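Local coordinates for protein CRISPR-associated endoribonuclease Cas6 1 (Methanocaldococcus jannaschii DSM 2661, PDB 5YI6) that probably cleaves CRISPR transcripts into crRNAs, acting as an RNA-binding endoribonuclease of the Cas6 family in antiviral defence, at residues A[30-33]-A[34-38]; A[88-91]-A[92-96]; A[150-153]-A[154-157]. All blocks are in the same frame, centred on the assembly; numbering follows the deposited sequence.

Contact 1: residues A[30-33]-A[34-38]; sequences AIYN and KIHSA. With PO4 (phosphate ion), chain I.
The backbone oxygen of Tyr32 is held by two donors of one residue, His36: ND1 of the imidazole lies 2.9 Å from Tyr32 O, and the main-chain N of His36 lies 3.0 Å from the same oxygen. The ring bond meets the carbonyl at 134° and tilted from its plane, yet the oxygen stays in the plane of the imidazole, where an N-H must point. With CG beside its own backbone N (chi1 -62°), His36 turns its ring back along helix 23-35, where it forms an offset stack with the phenol of Tyr32. The ring centroids are 3.9 Å apart and the planes differ by only 18°; ND1 lies above the centre of the phenol. His36 is the first residue past the helix, and its bonds to Tyr32 O lie at this end.

Histidine suits the place, being flat enough to stack and polar enough to donate. Inside, Ile31 CG2 meets Ile35 CD1 at 3.9 Å, branched side chains facing the aromatic residues of helix 88-101. On the outer side Lys34 reaches a phosphate ion, probably from the crystallisation liquor, with NZ 3.0 Å from its O4, while Ser37 OG gives a hydrogen bond to O3 of the same ion. Lys34 NZ also makes a salt bridge to Asp101 and a hydrogen bond to Lys103 O, and Ser37 OG is hydrogen-bonded to Asn39 N.

The other imidazole nitrogen, NE2, bonds to Gln50 O. With a carbonyl oxygen at each nitrogen, the ring's rotation is fixed beside Tyr32, the proton acceptor by similarity.

Contact 2: residues A[88-91]-A[92-96]; sequences NEFI and ENFVA
Phe90 and Phe94 lie side by side on helix 88-101, one turn apart and pointing the same way. This is the second of the two long helices of the N-terminal ferredoxin-like (beta-alpha-beta-beta-alpha-beta) unit of a RAMP protein, packed against an antiparallel sheet. Both rings leave the backbone with CG anti to N (chi1 169° for Phe90), which sends them to the face of the helix that meets helix 23-35. Their planes are inclined at 38° with centroids 5.7 Å apart, neither stacked nor edge-to-face. The touch is made by Phe90 CZ and Phe94 CD2, 3.9 Å apart, while the methylene CB of Phe94 sits over a face of the Phe90 ring. Phe90 also meets the rings of Phe52 and Phe55, so large flat side chains fill this buried side.

The neighbouring face of the helix carries smaller branched residues. Ile91 and Val95 approach with their CG2 methyls 4.2 Å apart. Ile91 rests on Met5 of strand 5-12 and on Ile83 and Ser85 of strand 78-85, Val95 on Ile7 of strand 5-12; short branched apolar chains cover the sheet here without bringing polar groups to it.

Glu89 and Asn93 run in the same direction too, but their carboxylate and amide planes are 80° apart and they are paired with others: Glu89 forms a salt bridge with Arg2, and Asn93 ND2 donates to Arg45 O. The backbone beneath is regular helix, with Phe94 N 2.9 Å from Phe90 O.

At the more exposed first turn, Asn88 and Glu92 are joined through a single water. The glutamate chain bends at its second torsion, curling its carboxylate round to the water. That molecule accepts from Asn88 ND2 at 2.9 Å and donates to Glu92 OE2 at 2.8 Å.

Contact 3: residues A[150-153]-A[154-157]; sequences DLLP and NNSK. With PO4 (phosphate ion), chain F.
Asn155 binds Leu152 twice, once with its side chain and once with its backbone. The amide oxygen OD1 of Asn155 accepts the backbone N-H of Leu152 at 2.9 Å, and Asn155 N in turn donates to Leu152 O at 2.8 Å, the bond that closes the turn. The first bond is nearly straight (170° at the hydrogen), and the donor sits in the plane of the side-chain carbonyl, on a lone pair. An asparagine fits here because its short amide, with CG beside the backbone N (chi1 -70°), can swing back across the turn to an N-H that the turn itself does not use.

The other end of that amide is used as well. Asn155 ND2 gives a straight bond to O2 of a phosphate ion at 2.9 Å and is also linked to Tyr149 OH, so the amide is fixed against flipping. Ser156 N donates to phosphate O3 at 3.0 Å and Ser156 OG to O1; the ion probably came from the crystallisation liquor.

Apolar contacts back the turn. Leu151 CD2 reaches Asn155 CB at 3.8 Å, crossing that side chain obliquely, and its own side chain is buried against Leu136 and Asn161. With chi1 at 55°, the Asn154 side chain folds back so that OD1 lies 3.5 Å from Leu152 CB. Leu152 and Pro153 rest on strands 182-195 and 201-213.

Residues 152 to 155 form a type I beta turn. Proline is favoured at its position i+1, where the ring holds phi near the -60° required, and asparagine is common at i+2. The turn leads from strand 145-150 towards helix 158-174 in the C-terminal part of Cas6.

Contacts 1 and 2 pack against each other, their centres 14 Å apart, and together they join helix 23-35 to helix 88-101. Ile35 touches both phenylalanines, with CG1 3.7 Å from Phe94 CZ and CD1 3.9 Å from Phe90 CZ. This interface lies near the residues assigned by similarity to catalysis: the side chain of Tyr32 is about 7 Å from that of Lys53, and the side chain of Asn93 about 8 Å from that of His47. Contact 3 belongs to the C-terminal part of the protein, across the chain's centre, its nearest atoms about 20 Å from contact 1 and 24 Å from contact 2. Contacts 1 and 3 each hold a separate phosphate ion.

Contact 1: residues A[30-33]-A[34-38]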
loop_
_atom_site.group_PDB
_atom_site.type_symbol
_atom_site.label_atom_id
_atom_site.label_comp_id
_atom_site.label_asym_id
_atom_site.label_seq_id
_atom_site.Cartn_x
_atom_site.Cartn_y
_atom_site.Cartn_z
ATOM N N ALA A 30 3.400 -5.594 -11.413
ATOM C CA ALA A 30 2.618 -4.934 -12.465
ATOM C C ALA A 30 2.620 -3.419 -12.292
ATOM O O ALA A 30 2.752 -2.667 -13.267
ATOM C CB ALA A 30 1.177 -5.460 -12.456
ATOM N N ILE A 31 2.482 -2.957 -11.050
ATOM C CA ILE A 31 2.463 -1.509 -10.808
ATOM C C ILE A 31 3.826 -0.912 -11.142
ATOM O O ILE A 31 3.923 0.136 -11.807
ATOM C CB ILE A 31 2.047 -1.213 -9.355
ATOM C CG1 ILE A 31 0.557 -1.582 -9.121
ATOM C CG2 ILE A 31 2.361 0.256 -8.988
ATOM C CD1 ILE A 31 -0.414 -0.825 -10.026
ATOM N N TYR A 32 4.897 -1.560 -10.655
ATOM C CA TYR A 32 6.244 -1.105 -11.008
ATOM C C TYR A 32 6.406 -1.002 -12.527
ATOM O O TYR A 32 6.916 -0.001 -13.053
ATOM C CB TYR A 32 7.273 -2.061 -10.408
ATOM C CG TYR A 32 8.702 -1.656 -10.740
ATOM C CD1 TYR A 32 9.443 -0.872 -9.857
ATOM C CD2 TYR A 32 9.281 -2.018 -11.951
ATOM C CE1 TYR A 32 10.767 -0.469 -10.172
ATOM C CE2 TYR A 32 10.585 -1.608 -12.277
ATOM C CZ TYR A 32 11.315 -0.852 -11.374
ATOM O OH TYR A 32 12.595 -0.450 -11.709
ATOM N N ASN A 33 5.969 -2.041 -13.256
ATOM C CA ASN A 33 6.156 -2.063 -14.696
ATOM C C ASN A 33 5.367 -0.971 -15.388
ATOM O O ASN A 33 5.859 -0.425 -16.381
ATOM C CB ASN A 33 5.803 -3.455 -15.276
ATOM C CG ASN A 33 6.802 -4.536 -14.820
ATOM O OD1 ASN A 33 7.874 -4.218 -14.302
ATOM N ND2 ASN A 33 6.426 -5.810 -14.964
ATOM N N LYS A 34 4.172 -0.610 -14.881
ATOM C CA LYS A 34 3.442 0.520 -15.468
ATOM C C LYS A 34 4.215 1.817 -15.259
ATOM O O LYS A 34 4.395 2.608 -16.188
ATOM C CB LYS A 34 2.040 0.674 -14.852
ATOM C CG LYS A 34 1.080 -0.517 -15.092
ATOM C CD LYS A 34 0.861 -0.719 -16.588
ATOM C CE LYS A 34 -0.310 -1.718 -16.812
ATOM N NZ LYS A 34 -0.493 -2.039 -18.259
ATOM N N ILE A 35 4.652 2.064 -14.022
ATOM C CA ILE A 35 5.342 3.330 -13.721
ATOM C C ILE A 35 6.611 3.487 -14.567
ATOM O O ILE A 35 6.944 4.598 -15.018
ATOM C CB ILE A 35 5.648 3.393 -12.207
ATOM C CG1 ILE A 35 4.334 3.611 -11.421
ATOM C CG2 ILE A 35 6.664 4.507 -11.879
ATOM C CD1 ILE A 35 4.501 3.376 -9.899
ATOM N N HIS A 36 7.328 2.391 -14.807
ATOM C CA HIS A 36 8.590 2.435 -15.532
ATOM C C HIS A 36 8.440 2.059 -17.005
ATOM O O HIS A 36 9.447 1.863 -17.704
ATOM C CB HIS A 36 9.610 1.557 -14.830
ATOM C CG HIS A 36 9.915 2.032 -13.443
ATOM N ND1 HIS A 36 9.112 1.748 -12.357
ATOM C CD2 HIS A 36 10.903 2.836 -12.977
ATOM C CE1 HIS A 36 9.618 2.323 -11.275
ATOM N NE2 HIS A 36 10.698 2.997 -11.630
ATOM N N SER A 37 7.219 2.071 -17.515
ATOM C CA SER A 37 6.953 1.676 -18.893
ATOM C C SER A 37 7.449 2.707 -19.918
ATOM O O SER A 37 7.388 3.917 -19.702
ATOM C CB SER A 37 5.435 1.473 -19.068
ATOM O OG SER A 37 5.138 1.181 -20.422
ATOM N N ALA A 38 7.895 2.213 -21.078
ATOM C CA ALA A 38 8.204 3.072 -22.208
ATOM C C ALA A 38 6.955 3.513 -22.949
ATOM O O ALA A 38 7.043 4.399 -23.804
ATOM C CB ALA A 38 9.155 2.368 -23.190
HETATM P P PO4 I . 3.240 -2.551 -19.718
HETATM O O1 PO4 I . 3.677 -2.526 -18.263
HETATM O O2 PO4 I . 4.227 -3.384 -20.512
HETATM O O3 PO4 I . 3.224 -1.152 -20.311
HETATM O O4 PO4 I . 1.860 -3.179 -19.812
#

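Contact 2: residues A[88-91]-A[92-96]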
loop_
_atom_site.group_PDB
_atom_site.type_symbol
_atom_site.label_atom_id
_atom_site.label_comp_id
_atom_site.label_asym_id
_atom_site.label_seq_id
_atom_site.Cartn_x
_atom_site.Cartn_y
_atom_site.Cartn_z
ATOM N N ASN A 88 0.029 14.738 -4.829
ATOM C CA ASN A 88 -1.155 14.546 -5.668
ATOM C C ASN A 88 -0.815 14.568 -7.149
ATOM O O ASN A 88 -1.553 13.977 -7.958
ATOM C CB ASN A 88 -2.251 15.563 -5.347
ATOM C CG ASN A 88 -1.857 16.962 -5.699
ATOM O OD1 ASN A 88 -0.712 17.360 -5.499
ATOM N ND2 ASN A 88 -2.807 17.728 -6.222
ATOM N N GLU A 89 0.268 15.247 -7.536
ATOM C CA GLU A 89 0.653 15.226 -8.945
ATOM C C GLU A 89 1.071 13.829 -9.398
ATOM O O GLU A 89 0.773 13.430 -10.526
ATOM C CB GLU A 89 1.789 16.238 -9.202
ATOM C CG GLU A 89 2.277 16.238 -10.653
ATOM C CD GLU A 89 3.347 17.306 -10.924
ATOM O OE1 GLU A 89 3.673 18.086 -9.993
ATOM O OE2 GLU A 89 3.877 17.340 -12.059
ATOM N N PHE A 90 1.781 13.079 -8.552
ATOM C CA PHE A 90 2.092 11.692 -8.890
ATOM C C PHE A 90 0.818 10.910 -9.156
ATOM O O PHE A 90 0.711 10.175 -10.148
ATOM C CB PHE A 90 2.888 11.011 -7.755
ATOM C CG PHE A 90 3.007 9.512 -7.931
ATOM C CD1 PHE A 90 3.837 8.978 -8.905
ATOM C CD2 PHE A 90 2.252 8.640 -7.149
ATOM C CE1 PHE A 90 3.933 7.594 -9.089
ATOM C CE2 PHE A 90 2.348 7.256 -7.327
ATOM C CZ PHE A 90 3.197 6.738 -8.300
ATOM N N ILE A 91 -0.146 11.025 -8.250
ATOM C CA ILE A 91 -1.361 10.227 -8.365
ATOM C C ILE A 91 -2.138 10.631 -9.616
ATOM O O ILE A 91 -2.608 9.773 -10.367
ATOM C CB ILE A 91 -2.229 10.351 -7.097
ATOM C CG1 ILE A 91 -1.534 9.701 -5.879
ATOM C CG2 ILE A 91 -3.605 9.670 -7.313
ATOM C CD1 ILE A 91 -1.407 8.177 -5.975
ATOM N N GLU A 92 -2.281 11.937 -9.857
ATOM C CA GLU A 92 -3.040 12.379 -11.038
ATOM C C GLU A 92 -2.372 11.894 -12.327
ATOM O O GLU A 92 -3.051 11.427 -13.249
ATOM C CB GLU A 92 -3.172 13.902 -11.051
ATOM C CG GLU A 92 -4.009 14.488 -9.902
ATOM C CD GLU A 92 -5.506 14.453 -10.159
ATOM O OE1 GLU A 92 -5.967 13.727 -11.081
ATOM O OE2 GLU A 92 -6.232 15.135 -9.394
ATOM N N ASN A 93 -1.036 12.042 -12.422
ATOM C CA ASN A 93 -0.333 11.597 -13.621
ATOM C C ASN A 93 -0.444 10.094 -13.818
ATOM O O ASN A 93 -0.654 9.620 -14.947
ATOM C CB ASN A 93 1.141 11.999 -13.535
ATOM C CG ASN A 93 1.366 13.470 -13.849
ATOM O OD1 ASN A 93 0.430 14.244 -13.959
ATOM N ND2 ASN A 93 2.622 13.866 -13.906
ATOM N N PHE A 94 -0.258 9.325 -12.735
ATOM C CA PHE A 94 -0.334 7.867 -12.835
ATOM C C PHE A 94 -1.745 7.431 -13.238
ATOM O O PHE A 94 -1.910 6.571 -14.116
ATOM C CB PHE A 94 0.113 7.249 -11.495
ATOM C CG PHE A 94 0.310 5.759 -11.525
ATOM C CD1 PHE A 94 0.520 5.079 -12.727
ATOM C CD2 PHE A 94 0.332 5.040 -10.325
ATOM C CE1 PHE A 94 0.746 3.693 -12.724
ATOM C CE2 PHE A 94 0.519 3.654 -10.325
ATOM C CZ PHE A 94 0.728 2.992 -11.539
ATOM N N VAL A 95 -2.774 8.032 -12.631
ATOM C CA VAL A 95 -4.153 7.690 -12.989
ATOM C C VAL A 95 -4.421 8.002 -14.462
ATOM O O VAL A 95 -5.035 7.202 -15.171
ATOM C CB VAL A 95 -5.148 8.449 -12.079
ATOM C CG1 VAL A 95 -6.592 8.486 -12.680
ATOM C CG2 VAL A 95 -5.196 7.841 -10.688
ATOM N N ALA A 96 -3.978 9.167 -14.953
ATOM C CA ALA A 96 -4.209 9.477 -16.371
ATOM C C ALA A 96 -3.562 8.427 -17.276
ATOM O O ALA A 96 -4.144 8.023 -18.302
ATOM C CB ALA A 96 -3.668 10.869 -16.700
HETATM O O HOH W 1 -5.059 17.193 -7.932
#

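Contact 3: residues A[150-153]-A[154-157]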
loop_
_atom_site.group_PDB
_atom_site.type_symbol
_atom_site.label_atom_id
_atom_site.label_comp_id
_atom_site.label_asym_id
_atom_site.label_seq_id
_atom_site.Cartn_x
_atom_site.Cartn_y
_atom_site.Cartn_z
ATOM N N ASP A 150 11.983 -9.287 10.936
ATOM C CA ASP A 150 10.708 -8.623 10.632
ATOM C C ASP A 150 9.967 -8.331 11.934
ATOM O O ASP A 150 9.534 -9.255 12.627
ATOM C CB ASP A 150 9.872 -9.509 9.711
ATOM C CG ASP A 150 10.539 -9.749 8.380
ATOM O OD1 ASP A 150 11.362 -8.913 7.959
ATOM O OD2 ASP A 150 10.245 -10.787 7.761
ATOM N N LEU A 151 9.818 -7.048 12.269
ATOM C CA LEU A 151 9.095 -6.666 13.470
ATOM C C LEU A 151 7.590 -6.792 13.273
ATOM O O LEU A 151 7.040 -6.377 12.240
ATOM C CB LEU A 151 9.423 -5.222 13.839
ATOM C CG LEU A 151 10.895 -5.005 14.208
ATOM C CD1 LEU A 151 11.203 -3.519 14.319
ATOM C CD2 LEU A 151 11.197 -5.761 15.514
ATOM N N LEU A 152 6.920 -7.363 14.287
ATOM C CA LEU A 152 5.469 -7.468 14.392
ATOM C C LEU A 152 5.021 -6.799 15.689
ATOM O O LEU A 152 5.866 -6.577 16.571
ATOM C CB LEU A 152 5.071 -8.946 14.374
ATOM C CG LEU A 152 5.584 -9.673 13.122
ATOM C CD1 LEU A 152 5.363 -11.180 13.263
ATOM C CD2 LEU A 152 4.890 -9.119 11.864
ATOM N N PRO A 153 3.720 -6.509 15.880
ATOM C CA PRO A 153 3.304 -5.767 17.084
ATOM C C PRO A 153 3.658 -6.423 18.407
ATOM O O PRO A 153 3.718 -5.719 19.423
ATOM C CB PRO A 153 1.782 -5.647 16.916
ATOM C CG PRO A 153 1.601 -5.622 15.426
ATOM C CD PRO A 153 2.608 -6.618 14.905
ATOM N N ASN A 154 3.886 -7.730 18.439
ATOM C CA ASN A 154 4.289 -8.331 19.696
ATOM C C ASN A 154 5.783 -8.188 19.969
ATOM O O ASN A 154 6.230 -8.620 21.036
ATOM C CB ASN A 154 3.851 -9.804 19.768
ATOM C CG ASN A 154 4.348 -10.656 18.607
ATOM O OD1 ASN A 154 4.880 -10.178 17.628
ATOM N ND2 ASN A 154 4.168 -11.951 18.742
ATOM N N ASN A 155 6.555 -7.583 19.058
ATOM C CA ASN A 155 7.950 -7.227 19.332
ATOM C C ASN A 155 8.036 -5.899 20.078
ATOM O O ASN A 155 7.350 -4.929 19.745
ATOM C CB ASN A 155 8.750 -7.115 18.033
ATOM C CG ASN A 155 8.983 -8.449 17.365
ATOM O OD1 ASN A 155 8.463 -8.741 16.259
ATOM N ND2 ASN A 155 9.815 -9.269 18.003
ATOM N N SER A 156 8.912 -5.845 21.080
ATOM C CA SER A 156 9.021 -4.633 21.885
ATOM C C SER A 156 9.467 -3.435 21.050
ATOM O O SER A 156 9.085 -2.298 21.343
ATOM C CB SER A 156 10.002 -4.865 23.049
ATOM O OG SER A 156 11.283 -5.169 22.526
ATOM N N LYS A 157 10.258 -3.658 19.998
ATOM C CA LYS A 157 10.735 -2.549 19.187
ATOM C C LYS A 157 9.705 -2.043 18.174
ATOM O O LYS A 157 9.904 -0.962 17.610
ATOM C CB LYS A 157 11.985 -2.961 18.427
ATOM C CG LYS A 157 13.224 -3.190 19.343
ATOM C CD LYS A 157 14.453 -3.372 18.470
ATOM C CE LYS A 157 15.779 -3.437 19.255
ATOM N NZ LYS A 157 15.941 -4.679 20.053
HETATM P P PO4 F . 11.067 -8.880 21.874
HETATM O O1 PO4 F . 12.149 -8.185 22.682
HETATM O O2 PO4 F . 11.244 -8.452 20.435
HETATM O O3 PO4 F . 9.695 -8.464 22.385
HETATM O O4 PO4 F . 11.218 -10.380 21.957
#